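Local coordinates for outer membrane porin F (Pseudomonas aeruginosa, PDB 4RLC), which forms an eight-stranded beta-barrel in the outer membrane through its N-terminal domain and probably takes part in the passage of small molecules, at residues A[91-102]-A[136-147]. Numbering follows the deposited sequence.
Sequences HFGTPGVGLRPY and YYFTENFFAKAS. With C8E ((hydroxyethyloxy)tri(ethyloxy)octane), chain B; C8E ((hydroxyethyloxy)tri(ethyloxy)octane), chain F.
The Gly98-Leu99 peptide lies flat over one face of the Tyr136 ring, with Gly98 C over its centre and Gly98 CA and Leu99 N displaced toward the rim; Gly98 CA makes a CH-pi contact, 4.2 Å from the ring centroid. With its CG anti to the backbone N (chi1 -161°), Tyr136 swings its ring back over the neighbouring strand, where Leu99 CB meets Tyr136 CD2 at 3.9 Å. The Tyr137 ring, on the other side of the sheet, has Gly98 O in plane at its edge and Phe143 CB over one face; its hydroxyl is hydrogen-bonded to Glu22. Arg100 approaches this ring obliquely, with CD 3.8 Å from Tyr137 CE1. Its guanidinium is sandwiched between His91 CB and the Thr94-Pro95 peptide; NE donates to Phe92 O, and NH1 to Gly93 O from above the carbonyl plane as well as forming a salt bridge with Asp55. One detergent molecule places C10 over the centre of a Phe92 ring face and touches Pro101; a second runs along Tyr136 and Ala144, consistent with a lipid-facing surface.

Gly98 and Tyr137 form an antiparallel hydrogen-bonded pair, Gly98 N to Tyr137 O at 2.8 Å and Tyr137 N to Gly98 O at 2.9 Å. Glu140 bends at chi2 (-73°) across Val97, its OE2 3.6 Å from Val97 CG2 and water-linked to Val97 N. The Tyr102 hydroxyl reaches past strand 120-137 to Lys145 CE and Ser147 CB (both 3.2 Å); Lys145 NZ is salt-bridged to Glu24. This is the strand-turn-strand end of an eight-stranded antiparallel membrane barrel.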
loop_
_atom_site.group_PDB
_atom_site.type_symbol
_atom_site.label_atom_id
_atom_site.label_comp_id
_atom_site.label_asym_id
_atom_site.label_seq_id
_atom_site.Cartn_x
_atom_site.Cartn_y
_atom_site.Cartn_z
ATOM N N HIS A 91 1.367 3.663 -13.407
ATOM C CA HIS A 91 1.246 5.094 -13.305
ATOM C C HIS A 91 0.871 5.696 -14.604
ATOM O O HIS A 91 1.507 5.540 -15.625
ATOM C CB HIS A 91 2.523 5.784 -12.837
ATOM C CG HIS A 91 2.978 5.369 -11.475
ATOM N ND1 HIS A 91 3.586 4.156 -11.202
ATOM C CD2 HIS A 91 2.984 6.051 -10.303
ATOM C CE1 HIS A 91 3.951 4.104 -9.933
ATOM N NE2 HIS A 91 3.586 5.236 -9.362
ATOM N N PHE A 92 -0.239 6.437 -14.547
ATOM C CA PHE A 92 -0.589 7.319 -15.593
ATOM C C PHE A 92 0.214 8.615 -15.567
ATOM O O PHE A 92 1.082 8.818 -14.650
ATOM C CB PHE A 92 -2.100 7.590 -15.562
ATOM C CG PHE A 92 -2.921 6.369 -15.789
ATOM C CD1 PHE A 92 -3.218 5.503 -14.764
ATOM C CD2 PHE A 92 -3.388 6.067 -17.071
ATOM C CE1 PHE A 92 -3.946 4.330 -15.009
ATOM C CE2 PHE A 92 -4.161 4.936 -17.297
ATOM C CZ PHE A 92 -4.438 4.084 -16.263
ATOM N N GLY A 93 0.034 9.445 -16.570
ATOM C CA GLY A 93 0.867 10.679 -16.620
ATOM C C GLY A 93 2.312 10.300 -16.958
ATOM O O GLY A 93 2.586 9.162 -17.424
ATOM N N THR A 94 3.229 11.210 -16.652
ATOM C CA THR A 94 4.620 10.990 -17.023
ATOM C C THR A 94 5.488 11.297 -15.861
ATOM O O THR A 94 5.086 12.073 -14.964
ATOM C CB THR A 94 5.048 11.899 -18.209
ATOM O OG1 THR A 94 4.774 13.251 -17.857
ATOM C CG2 THR A 94 4.311 11.544 -19.479
ATOM N N PRO A 95 6.690 10.705 -15.844
ATOM C CA PRO A 95 7.586 11.023 -14.754
ATOM C C PRO A 95 7.942 12.519 -14.747
ATOM O O PRO A 95 8.032 13.147 -15.837
ATOM C CB PRO A 95 8.852 10.188 -15.050
ATOM C CG PRO A 95 8.498 9.209 -16.148
ATOM C CD PRO A 95 7.226 9.666 -16.780
ATOM N N GLY A 96 8.194 13.073 -13.551
ATOM C CA GLY A 96 8.578 14.483 -13.422
ATOM C C GLY A 96 7.655 15.121 -12.396
ATOM O O GLY A 96 6.980 14.408 -11.618
ATOM N N VAL A 97 7.614 16.460 -12.392
ATOM C CA VAL A 97 6.792 17.180 -11.409
ATOM C C VAL A 97 5.369 17.150 -11.909
ATOM O O VAL A 97 5.115 17.368 -13.096
ATOM C CB VAL A 97 7.293 18.638 -11.235
ATOM C CG1 VAL A 97 6.365 19.475 -10.388
ATOM C CG2 VAL A 97 8.715 18.589 -10.631
ATOM N N GLY A 98 4.446 16.829 -11.036
ATOM C CA GLY A 98 3.002 16.857 -11.414
ATOM C C GLY A 98 2.300 15.617 -10.917
ATOM O O GLY A 98 2.796 14.821 -10.109
ATOM N N LEU A 99 1.122 15.371 -11.487
ATOM C CA LEU A 99 0.222 14.380 -10.953
ATOM C C LEU A 99 0.368 13.092 -11.771
ATOM O O LEU A 99 0.305 13.123 -13.027
ATOM C CB LEU A 99 -1.265 14.911 -11.105
ATOM C CG LEU A 99 -2.354 13.950 -10.663
ATOM C CD1 LEU A 99 -2.379 13.777 -9.144
ATOM C CD2 LEU A 99 -3.732 14.400 -11.210
ATOM N N ARG A 100 0.456 11.987 -11.061
ATOM C CA ARG A 100 0.442 10.644 -11.629
ATOM C C ARG A 100 -0.568 9.857 -10.920
ATOM O O ARG A 100 -0.371 9.229 -9.857
ATOM C CB ARG A 100 1.872 9.950 -11.533
ATOM C CG ARG A 100 2.968 10.704 -12.220
ATOM C CD ARG A 100 4.178 9.777 -12.487
ATOM N NE ARG A 100 3.859 9.017 -13.721
ATOM C CZ ARG A 100 4.655 8.087 -14.243
ATOM N NH1 ARG A 100 4.322 7.495 -15.369
ATOM N NH2 ARG A 100 5.813 7.781 -13.654
ATOM N N PRO A 101 -1.799 9.834 -11.483
ATOM C CA PRO A 101 -2.707 8.848 -10.967
ATOM C C PRO A 101 -2.174 7.431 -11.184
ATOM O O PRO A 101 -1.386 7.231 -12.130
ATOM C CB PRO A 101 -3.972 9.087 -11.812
ATOM C CG PRO A 101 -3.785 10.414 -12.518
ATOM C CD PRO A 101 -2.279 10.498 -12.686
ATOM N N TYR A 102 -2.668 6.460 -10.413
ATOM C CA TYR A 102 -2.269 5.093 -10.604
ATOM C C TYR A 102 -3.358 4.095 -10.288
ATOM O O TYR A 102 -4.329 4.355 -9.594
ATOM C CB TYR A 102 -1.007 4.812 -9.703
ATOM C CG TYR A 102 -1.316 4.741 -8.209
ATOM C CD1 TYR A 102 -1.816 3.585 -7.635
ATOM C CD2 TYR A 102 -1.170 5.877 -7.351
ATOM C CE1 TYR A 102 -2.166 3.548 -6.294
ATOM C CE2 TYR A 102 -1.511 5.812 -6.022
ATOM C CZ TYR A 102 -1.979 4.658 -5.501
ATOM O OH TYR A 102 -2.377 4.588 -4.210
ATOM N N TYR A 136 1.200 12.914 -6.259
ATOM C CA TYR A 136 1.565 14.194 -6.763
ATOM C C TYR A 136 3.020 14.436 -6.372
ATOM O O TYR A 136 3.322 14.638 -5.234
ATOM C CB TYR A 136 0.678 15.316 -6.253
ATOM C CG TYR A 136 0.759 16.545 -7.109
ATOM C CD1 TYR A 136 1.881 17.305 -7.160
ATOM C CD2 TYR A 136 -0.286 16.940 -7.935
ATOM C CE1 TYR A 136 2.013 18.427 -7.967
ATOM C CE2 TYR A 136 -0.151 18.037 -8.741
ATOM C CZ TYR A 136 0.982 18.815 -8.718
ATOM O OH TYR A 136 1.081 19.910 -9.555
ATOM N N TYR A 137 3.859 14.429 -7.414
ATOM C CA TYR A 137 5.279 14.795 -7.280
ATOM C C TYR A 137 5.330 16.319 -7.318
ATOM O O TYR A 137 5.294 16.956 -8.359
ATOM C CB TYR A 137 6.116 14.174 -8.405
ATOM C CG TYR A 137 6.156 12.677 -8.361
ATOM C CD1 TYR A 137 5.153 11.915 -8.951
ATOM C CD2 TYR A 137 7.228 11.966 -7.759
ATOM C CE1 TYR A 137 5.186 10.530 -8.918
ATOM C CE2 TYR A 137 7.268 10.573 -7.742
ATOM C CZ TYR A 137 6.285 9.825 -8.359
ATOM O OH TYR A 137 6.277 8.417 -8.323
ATOM N N PHE A 138 5.521 16.909 -6.136
ATOM C CA PHE A 138 5.665 18.349 -5.989
ATOM C C PHE A 138 7.057 18.891 -6.050
ATOM O O PHE A 138 7.213 20.107 -6.154
ATOM C CB PHE A 138 4.886 18.802 -4.738
ATOM C CG PHE A 138 5.383 18.185 -3.463
ATOM C CD1 PHE A 138 6.480 18.730 -2.830
ATOM C CD2 PHE A 138 4.794 17.084 -2.922
ATOM C CE1 PHE A 138 6.951 18.183 -1.641
ATOM C CE2 PHE A 138 5.314 16.464 -1.773
ATOM C CZ PHE A 138 6.369 17.082 -1.116
ATOM N N THR A 139 8.081 18.009 -5.940
ATOM C CA THR A 139 9.381 18.262 -6.435
ATOM C C THR A 139 9.783 17.100 -7.354
ATOM O O THR A 139 9.077 16.106 -7.495
ATOM C CB THR A 139 10.481 18.455 -5.301
ATOM O OG1 THR A 139 10.969 17.188 -4.881
ATOM C CG2 THR A 139 9.949 19.215 -4.093
ATOM N N GLU A 140 10.937 17.166 -7.991
ATOM C CA GLU A 140 11.369 15.982 -8.797
ATOM C C GLU A 140 11.472 14.699 -7.964
ATOM O O GLU A 140 11.368 13.574 -8.496
ATOM C CB GLU A 140 12.694 16.291 -9.472
ATOM C CG GLU A 140 12.572 17.365 -10.564
ATOM C CD GLU A 140 11.869 16.838 -11.820
ATOM O OE1 GLU A 140 11.679 15.588 -11.922
ATOM O OE2 GLU A 140 11.516 17.676 -12.705
ATOM N N ASN A 141 11.730 14.828 -6.645
ATOM C CA ASN A 141 11.936 13.702 -5.779
ATOM C C ASN A 141 10.850 13.398 -4.770
ATOM O O ASN A 141 10.620 12.202 -4.486
ATOM C CB ASN A 141 13.262 13.866 -5.005
ATOM C CG ASN A 141 14.422 14.145 -5.920
ATOM O OD1 ASN A 141 14.850 15.295 -6.032
ATOM N ND2 ASN A 141 14.966 13.101 -6.577
ATOM N N PHE A 142 10.075 14.370 -4.284
ATOM C CA PHE A 142 9.159 14.115 -3.212
ATOM C C PHE A 142 7.691 14.091 -3.727
ATOM O O PHE A 142 7.383 14.867 -4.567
ATOM C CB PHE A 142 9.246 15.168 -2.127
ATOM C CG PHE A 142 10.521 15.076 -1.299
ATOM C CD1 PHE A 142 10.532 14.266 -0.185
ATOM C CD2 PHE A 142 11.574 15.820 -1.617
ATOM C CE1 PHE A 142 11.688 14.182 0.584
ATOM C CE2 PHE A 142 12.797 15.726 -0.866
ATOM C CZ PHE A 142 12.780 14.921 0.237
ATOM N N PHE A 143 6.925 13.165 -3.190
ATOM C CA PHE A 143 5.470 13.053 -3.515
ATOM C C PHE A 143 4.644 12.898 -2.272
ATOM O O PHE A 143 5.055 12.417 -1.259
ATOM C CB PHE A 143 5.212 11.944 -4.552
ATOM C CG PHE A 143 5.434 10.552 -4.049
ATOM C CD1 PHE A 143 4.452 9.823 -3.369
ATOM C CD2 PHE A 143 6.736 10.004 -4.154
ATOM C CE1 PHE A 143 4.739 8.521 -2.919
ATOM C CE2 PHE A 143 6.985 8.705 -3.714
ATOM C CZ PHE A 143 6.039 8.005 -3.060
ATOM N N ALA A 144 3.350 13.289 -2.398
ATOM C CA ALA A 144 2.330 12.940 -1.465
ATOM C C ALA A 144 1.300 12.074 -2.269
ATOM O O ALA A 144 1.166 12.252 -3.494
ATOM C CB ALA A 144 1.680 14.195 -0.927
ATOM N N LYS A 145 0.655 11.185 -1.582
ATOM C CA LYS A 145 -0.275 10.205 -2.230
ATOM C C LYS A 145 -1.578 10.111 -1.459
ATOM O O LYS A 145 -1.594 10.171 -0.230
ATOM C CB LYS A 145 0.454 8.838 -2.196
ATOM C CG LYS A 145 -0.291 7.575 -2.551
ATOM C CD LYS A 145 0.719 6.429 -2.560
ATOM C CE LYS A 145 0.181 5.042 -2.261
ATOM N NZ LYS A 145 1.297 4.056 -2.510
ATOM N N ALA A 146 -2.724 10.011 -2.181
ATOM C CA ALA A 146 -3.997 9.658 -1.573
ATOM C C ALA A 146 -4.489 8.390 -2.257
ATOM O O ALA A 146 -4.380 8.307 -3.488
ATOM C CB ALA A 146 -5.044 10.740 -1.918
ATOM N N SER A 147 -4.935 7.394 -1.493
ATOM C CA SER A 147 -5.163 6.047 -2.030
ATOM C C SER A 147 -6.507 5.462 -1.591
ATOM O O SER A 147 -7.006 5.785 -0.501
ATOM C CB SER A 147 -4.008 5.115 -1.474
ATOM O OG SER A 147 -3.954 5.037 -0.044
HETATM C C1 C8E B . -8.732 8.960 -3.807
HETATM C C2 C8E B . -8.349 9.129 -5.265
HETATM C C3 C8E B . -8.744 7.990 -6.192
HETATM C C4 C8E B . -8.139 8.245 -7.559
HETATM C C5 C8E B . -8.558 7.360 -8.714
HETATM C C6 C8E B . -7.663 7.652 -9.918
HETATM C C7 C8E B . -7.473 6.504 -10.914
HETATM C C8 C8E B . -6.619 6.974 -12.096
HETATM O O9 C8E B . -6.685 6.130 -13.259
HETATM C C10 C8E B . -6.670 6.695 -14.599
HETATM C C11 C8E B . -6.059 8.067 -14.872
HETATM O O12 C8E B . -6.385 8.287 -16.246
HETATM C C13 C8E B . -5.726 9.273 -17.036
HETATM C C14 C8E B . -5.744 10.650 -16.421
HETATM O O15 C8E B . -4.471 10.697 -15.754
HETATM C C6 C8E F . -5.943 18.038 -15.925
HETATM C C7 C8E F . -6.319 18.834 -14.665
HETATM C C8 C8E F . -5.181 18.969 -13.647
HETATM O O9 C8E F . -5.698 18.922 -12.307
HETATM C C10 C8E F . -4.768 18.495 -11.297
HETATM C C11 C8E F . -4.773 19.545 -10.190
HETATM O O12 C8E F . -4.048 19.134 -9.032
HETATM C C13 C8E F . -4.611 18.014 -8.344
HETATM C C14 C8E F . -4.348 18.196 -6.858
HETATM O O15 C8E F . -4.728 17.001 -6.169
HETATM C C16 C8E F . -3.688 16.025 -6.020
HETATM C C17 C8E F . -3.765 15.379 -4.641
HETATM O O18 C8E F . -2.754 14.372 -4.532
HETATM C C19 C8E F . -2.762 13.673 -3.309
HETATM C C20 C8E F . -1.916 14.441 -2.351
HETATM O O21 C8E F . -2.570 14.579 -1.104
HETATM O O HOH W 1 9.475 17.629 -14.408
#